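Decapping nuclease RAI1 (PDB 5BUD) hydrolyses NAD caps and other capped or triphosphorylated 5' ends of RNA, using divalent metal ions, and binds and stimulates the exoribonuclease RAT1. Local coordinates at residues A[96-101]-A[218-223]; A[21-26]-A[209-214]. All coordinates share one frame; numbering follows the deposited sequence.

Contact 1: residues A[96-101]-A[218-223]; sequences ISSDII and KLVLAG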
loop_
_atom_site.group_PDB
_atom_site.type_symbol
_atom_site.label_atom_id
_atom_site.label_comp_id
_atom_site.label_asym_id
_atom_site.label_seq_id
_atom_site.Cartn_x
_atom_site.Cartn_y
_atom_site.Cartn_z
ATOM N N ILE A 96 -3.550 20.992 4.447
ATOM C CA ILE A 96 -3.781 19.849 5.347
ATOM C C ILE A 96 -2.729 19.905 6.440
ATOM O O ILE A 96 -1.563 20.192 6.172
ATOM C CB ILE A 96 -3.619 18.509 4.599
ATOM C CG1 ILE A 96 -4.728 18.323 3.567
ATOM C CG2 ILE A 96 -3.612 17.337 5.579
ATOM C CD1 ILE A 96 -4.403 17.320 2.484
ATOM N N SER A 97 -3.094 19.594 7.667
ATOM C CA SER A 97 -2.104 19.678 8.709
ATOM C C SER A 97 -1.463 18.313 8.881
ATOM O O SER A 97 -2.145 17.315 9.127
ATOM C CB SER A 97 -2.710 20.182 10.020
ATOM O OG SER A 97 -3.442 19.164 10.642
ATOM N N SER A 98 -0.143 18.272 8.755
ATOM C CA SER A 98 0.594 17.013 8.878
ATOM C C SER A 98 2.064 17.331 8.907
ATOM O O SER A 98 2.499 18.424 8.452
ATOM C CB SER A 98 0.286 16.095 7.680
ATOM O OG SER A 98 0.962 14.850 7.733
ATOM N N ASP A 99 2.839 16.375 9.401
ATOM C CA ASP A 99 4.298 16.451 9.344
ATOM C C ASP A 99 4.870 15.791 8.111
ATOM O O ASP A 99 5.868 16.266 7.527
ATOM C CB ASP A 99 4.871 15.823 10.594
ATOM C CG ASP A 99 4.403 16.553 11.839
ATOM O OD1 ASP A 99 3.861 15.916 12.739
ATOM O OD2 ASP A 99 4.551 17.792 11.870
ATOM N N ILE A 100 4.236 14.690 7.719
ATOM C CA ILE A 100 4.695 13.854 6.603
ATOM C C ILE A 100 3.555 13.637 5.606
ATOM O O ILE A 100 2.425 13.418 6.001
ATOM C CB ILE A 100 5.209 12.512 7.156
ATOM C CG1 ILE A 100 6.448 12.752 8.013
ATOM C CG2 ILE A 100 5.544 11.545 6.026
ATOM C CD1 ILE A 100 7.022 11.478 8.626
ATOM N N ILE A 101 3.842 13.733 4.314
ATOM C CA ILE A 101 2.875 13.363 3.307
ATOM C C ILE A 101 3.517 12.333 2.411
ATOM O O ILE A 101 4.571 12.597 1.826
ATOM C CB ILE A 101 2.404 14.572 2.514
ATOM C CG1 ILE A 101 1.599 15.511 3.426
ATOM C CG2 ILE A 101 1.573 14.167 1.294
ATOM C CD1 ILE A 101 1.298 16.851 2.751
ATOM N N LYS A 218 2.256 13.565 12.875
ATOM C CA LYS A 218 1.094 13.445 11.995
ATOM C C LYS A 218 1.516 13.013 10.595
ATOM O O LYS A 218 2.486 13.551 10.036
ATOM C CB LYS A 218 0.342 14.781 11.919
ATOM C CG LYS A 218 -0.394 15.157 13.206
ATOM C CD LYS A 218 -1.133 13.974 13.827
ATOM C CE LYS A 218 -1.849 14.322 15.131
ATOM N NZ LYS A 218 -0.933 14.162 16.303
ATOM N N LEU A 219 0.791 12.039 10.046
ATOM C CA LEU A 219 1.066 11.545 8.694
ATOM C C LEU A 219 -0.172 11.524 7.843
ATOM O O LEU A 219 -1.221 11.133 8.317
ATOM C CB LEU A 219 1.619 10.135 8.720
ATOM C CG LEU A 219 2.920 9.967 9.506
ATOM C CD1 LEU A 219 2.577 9.396 10.867
ATOM C CD2 LEU A 219 3.868 9.047 8.738
ATOM N N VAL A 220 -0.013 11.923 6.582
ATOM C CA VAL A 220 -1.029 11.751 5.562
ATOM C C VAL A 220 -0.536 10.674 4.608
ATOM O O VAL A 220 0.583 10.770 4.113
ATOM C CB VAL A 220 -1.273 13.091 4.844
ATOM C CG1 VAL A 220 -2.134 12.910 3.588
ATOM C CG2 VAL A 220 -1.916 14.051 5.831
ATOM N N LEU A 221 -1.346 9.644 4.378
ATOM C CA LEU A 221 -0.958 8.507 3.517
ATOM C C LEU A 221 -1.973 8.353 2.419
ATOM O O LEU A 221 -3.182 8.367 2.693
ATOM C CB LEU A 221 -0.957 7.181 4.290
ATOM C CG LEU A 221 -0.110 7.115 5.558
ATOM C CD1 LEU A 221 -0.273 5.766 6.216
ATOM C CD2 LEU A 221 1.353 7.410 5.272
ATOM N N ALA A 222 -1.485 8.156 1.190
ATOM C CA ALA A 222 -2.348 7.817 0.065
ATOM C C ALA A 222 -2.234 6.323 -0.188
ATOM O O ALA A 222 -1.144 5.793 -0.252
ATOM C CB ALA A 222 -1.944 8.611 -1.184
ATOM N N GLY A 223 -3.364 5.636 -0.310
ATOM C CA GLY A 223 -3.344 4.224 -0.587
ATOM C C GLY A 223 -4.547 3.764 -1.357
ATOM O O GLY A 223 -5.652 4.283 -1.212
#
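Asp99 and Lys218 open a short parallel strand pairing, and the side chain of Asp99 shows how a carboxylate can extend a backbone ladder past its last regular rung. Its CB packs against Lys218 O at 3.3 Å. CG stands beside the backbone N of Asp99 (chi1 -61°), which turns the carboxylate back along the start of the neighbouring strand. There OD1 accepts from Lys218 N at 2.8 Å in an almost straight bond, approached on the anti side and somewhat out of the carboxylate plane. The same lysine presents its carbonyl oxygen to two donors: Ile100 N lies in the carbonyl plane, 3.1 Å from Lys218 O, whereas Asp99 N comes from above it. The next rung runs from Val220 N to Ile100 O at 2.9 Å. Ser98 doubles the load on that acceptor, its OG donating to Ile100 O at 2.7 Å from the opposite face of the carbonyl plane to Val220 N.

Apolar contacts flank these bonds. Ile100 and Leu219 run side by side, CD1 to CD2, on the face that helix 322-339 approaches through Tyr329. On the face turned to helix 78-92, Ile101 CG1 lies alongside Val220 CB. Val220 CG2 meets Ser98 CB at 3.5 Å and Ile96 CG2 at 3.7 Å, packing the loop that leads into strand 100-103 against the neighbouring strand.

Strand 217-228 leads on to Glu224 and Asp226, which bind manganese, in the PD-(D/E)XK nuclease core. The bent Lys218 chain leaves its NZ 6.2 Å from Asp99 OD1, too far for a salt bridge, and any attraction is probably modest. The pairing starts instead with the Asp99 carboxylate on a backbone N-H, beside the doubly used carbonyls of Lys218 and Ile100.

Contact 2: residues A[21-26]-A[209-214]; sequences RELFSY and VIRTGI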
loop_
_atom_site.group_PDB
_atom_site.type_symbol
_atom_site.label_atom_id
_atom_site.label_comp_id
_atom_site.label_asym_id
_atom_site.label_seq_id
_atom_site.Cartn_x
_atom_site.Cartn_y
_atom_site.Cartn_z
ATOM N N ARG A 21 -8.346 8.740 9.723
ATOM C CA ARG A 21 -9.583 9.287 9.144
ATOM C C ARG A 21 -9.317 9.631 7.698
ATOM O O ARG A 21 -8.277 10.209 7.392
ATOM C CB ARG A 21 -10.008 10.563 9.884
ATOM C CG ARG A 21 -10.183 10.408 11.378
ATOM C CD ARG A 21 -11.268 9.396 11.738
ATOM N NE ARG A 21 -11.684 9.501 13.137
ATOM C CZ ARG A 21 -12.336 8.553 13.811
ATOM N NH1 ARG A 21 -12.659 7.398 13.235
ATOM N NH2 ARG A 21 -12.665 8.755 15.080
ATOM N N GLU A 22 -10.230 9.264 6.803
ATOM C CA GLU A 22 -10.093 9.660 5.409
ATOM C C GLU A 22 -10.311 11.170 5.318
ATOM O O GLU A 22 -11.242 11.689 5.919
ATOM C CB GLU A 22 -11.131 8.962 4.547
ATOM C CG GLU A 22 -11.090 9.371 3.083
ATOM C CD GLU A 22 -11.940 8.483 2.210
ATOM O OE1 GLU A 22 -11.660 7.266 2.133
ATOM O OE2 GLU A 22 -12.881 9.006 1.585
ATOM N N LEU A 23 -9.473 11.840 4.527
ATOM C CA LEU A 23 -9.625 13.258 4.205
ATOM C C LEU A 23 -10.414 13.395 2.915
ATOM O O LEU A 23 -11.393 14.136 2.867
ATOM C CB LEU A 23 -8.249 13.930 4.063
ATOM C CG LEU A 23 -7.316 13.847 5.287
ATOM C CD1 LEU A 23 -5.982 14.552 5.036
ATOM C CD2 LEU A 23 -7.990 14.405 6.538
ATOM N N PHE A 24 -9.978 12.699 1.868
ATOM C CA PHE A 24 -10.680 12.678 0.598
ATOM C C PHE A 24 -10.235 11.451 -0.179
ATOM O O PHE A 24 -9.428 10.665 0.320
ATOM C CB PHE A 24 -10.372 13.965 -0.216
ATOM C CG PHE A 24 -8.905 14.138 -0.542
ATOM C CD1 PHE A 24 -8.077 14.813 0.312
ATOM C CD2 PHE A 24 -8.369 13.587 -1.685
ATOM C CE1 PHE A 24 -6.741 14.946 0.049
ATOM C CE2 PHE A 24 -7.020 13.729 -1.978
ATOM C CZ PHE A 24 -6.203 14.398 -1.103
ATOM N N SER A 25 -10.743 11.316 -1.407
ATOM C CA SER A 25 -10.356 10.270 -2.311
ATOM C C SER A 25 -10.236 10.797 -3.723
ATOM O O SER A 25 -10.718 11.880 -4.029
ATOM C CB SER A 25 -11.401 9.171 -2.313
ATOM O OG SER A 25 -12.661 9.717 -2.621
ATOM N N TYR A 26 -9.628 9.983 -4.574
ATOM C CA TYR A 26 -9.556 10.231 -5.991
ATOM C C TYR A 26 -9.398 8.854 -6.635
ATOM O O TYR A 26 -9.417 7.843 -5.920
ATOM C CB TYR A 26 -8.424 11.226 -6.313
ATOM C CG TYR A 26 -7.004 10.815 -6.017
ATOM C CD1 TYR A 26 -6.527 10.755 -4.723
ATOM C CD2 TYR A 26 -6.120 10.528 -7.040
ATOM C CE1 TYR A 26 -5.213 10.400 -4.437
ATOM C CE2 TYR A 26 -4.809 10.166 -6.775
ATOM C CZ TYR A 26 -4.359 10.103 -5.466
ATOM O OH TYR A 26 -3.053 9.742 -5.237
ATOM N N VAL A 209 -6.985 9.043 0.628
ATOM C CA VAL A 209 -5.981 9.812 1.312
ATOM C C VAL A 209 -6.460 10.034 2.725
ATOM O O VAL A 209 -7.530 10.613 2.955
ATOM C CB VAL A 209 -5.707 11.152 0.618
ATOM C CG1 VAL A 209 -4.684 11.951 1.395
ATOM C CG2 VAL A 209 -5.167 10.890 -0.765
ATOM N N ILE A 210 -5.643 9.578 3.678
ATOM C CA ILE A 210 -6.021 9.587 5.080
ATOM C C ILE A 210 -5.014 10.377 5.890
ATOM O O ILE A 210 -3.854 10.516 5.497
ATOM C CB ILE A 210 -6.117 8.155 5.654
ATOM C CG1 ILE A 210 -4.753 7.453 5.664
ATOM C CG2 ILE A 210 -7.084 7.316 4.829
ATOM C CD1 ILE A 210 -4.597 6.564 6.853
ATOM N N ARG A 211 -5.483 10.915 7.010
ATOM C CA ARG A 211 -4.651 11.511 8.027
ATOM C C ARG A 211 -4.607 10.506 9.207
ATOM O O ARG A 211 -5.627 9.978 9.589
ATOM C CB ARG A 211 -5.276 12.821 8.482
ATOM C CG ARG A 211 -4.413 13.719 9.350
ATOM C CD ARG A 211 -5.051 15.105 9.468
ATOM N NE ARG A 211 -4.281 16.067 10.274
ATOM C CZ ARG A 211 -4.327 16.160 11.608
ATOM N NH1 ARG A 211 -5.084 15.335 12.330
ATOM N NH2 ARG A 211 -3.609 17.086 12.230
ATOM N N THR A 212 -3.424 10.262 9.749
ATOM C CA THR A 212 -3.248 9.390 10.927
ATOM C C THR A 212 -2.067 9.944 11.739
ATOM O O THR A 212 -1.545 11.030 11.460
ATOM C CB THR A 212 -3.037 7.912 10.508
ATOM O OG1 THR A 212 -3.128 7.007 11.644
ATOM C CG2 THR A 212 -1.695 7.740 9.782
ATOM N N GLY A 213 -1.674 9.226 12.779
ATOM C CA GLY A 213 -0.564 9.676 13.583
ATOM C C GLY A 213 -0.022 8.532 14.407
ATOM O O GLY A 213 -0.653 7.483 14.511
ATOM N N ILE A 214 1.168 8.744 14.956
ATOM C CA ILE A 214 1.755 7.847 15.962
ATOM C C ILE A 214 2.682 8.695 16.805
ATOM O O ILE A 214 3.387 9.565 16.267
ATOM C CB ILE A 214 2.479 6.641 15.340
ATOM C CG1 ILE A 214 3.065 5.744 16.433
ATOM C CG2 ILE A 214 3.558 7.071 14.347
ATOM C CD1 ILE A 214 3.445 4.379 15.915
#
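Arg21 and Arg211 exchange two backbone hydrogen bonds where strands 21-26 and 209-214 run antiparallel, their axes at 151°, and a classic beta bulge then sets Leu23 and Phe24 together opposite Val209. At the bulge Val209 O receives Leu23 N at 2.8 Å and, weakly, Phe24 N at 3.4 Å; Val209 N returns a bond to Phe24 O.

Val209 carries the side-chain contact. Its CB sits over one face of the Phe24 ring, 3.9 Å from the centroid, in a CH-pi contact, while CG2 meets Phe24 CE2 at 3.6 Å. That same methyl touches Tyr26 CE1 at 3.7 Å, arriving in the plane of this second ring at its edge. Phe24 CG stands between its backbone N and carbonyl carbon (chi1 61°), which brings the ring alongside the valine. The Leu23 side chain lies across that of Arg211, CD2 coming 3.7 Å from Arg211 CB; the arginine, extended as far as NE, ends in a hydrogen bond from NH2 to Ser97 OG. Glu22 points away, its OE1 bonded to Tyr243 and Ser208.

Helix 78-92 covers the aromatic side, with Tyr88 meeting Phe24 and Leu81 reaching Val209. Val209 O thus serves both bulge amides, though unequally, and the valine meets one ring at its face and another at its edge.

Four strands lie in the order 21-28, 205-214, 217-228, 100-103. Contact 1 and contact 2 are the two end pairings of these four, parallel and antiparallel respectively, joined by the bond from Thr212 N to Leu219 O and by packing of Val220 on Val209. A further hydrogen bond, Arg211 to Ser97, joins them through side chains. Contact 1 is the more buried, and its irregular end is finished by serine and aspartate side chains; contact 2 is only partly buried and absorbs its irregularity within the backbone, with aromatic rings packed on an aliphatic residue, where contact 1 has aliphatic branches alone. Helix 78-92 packs against both.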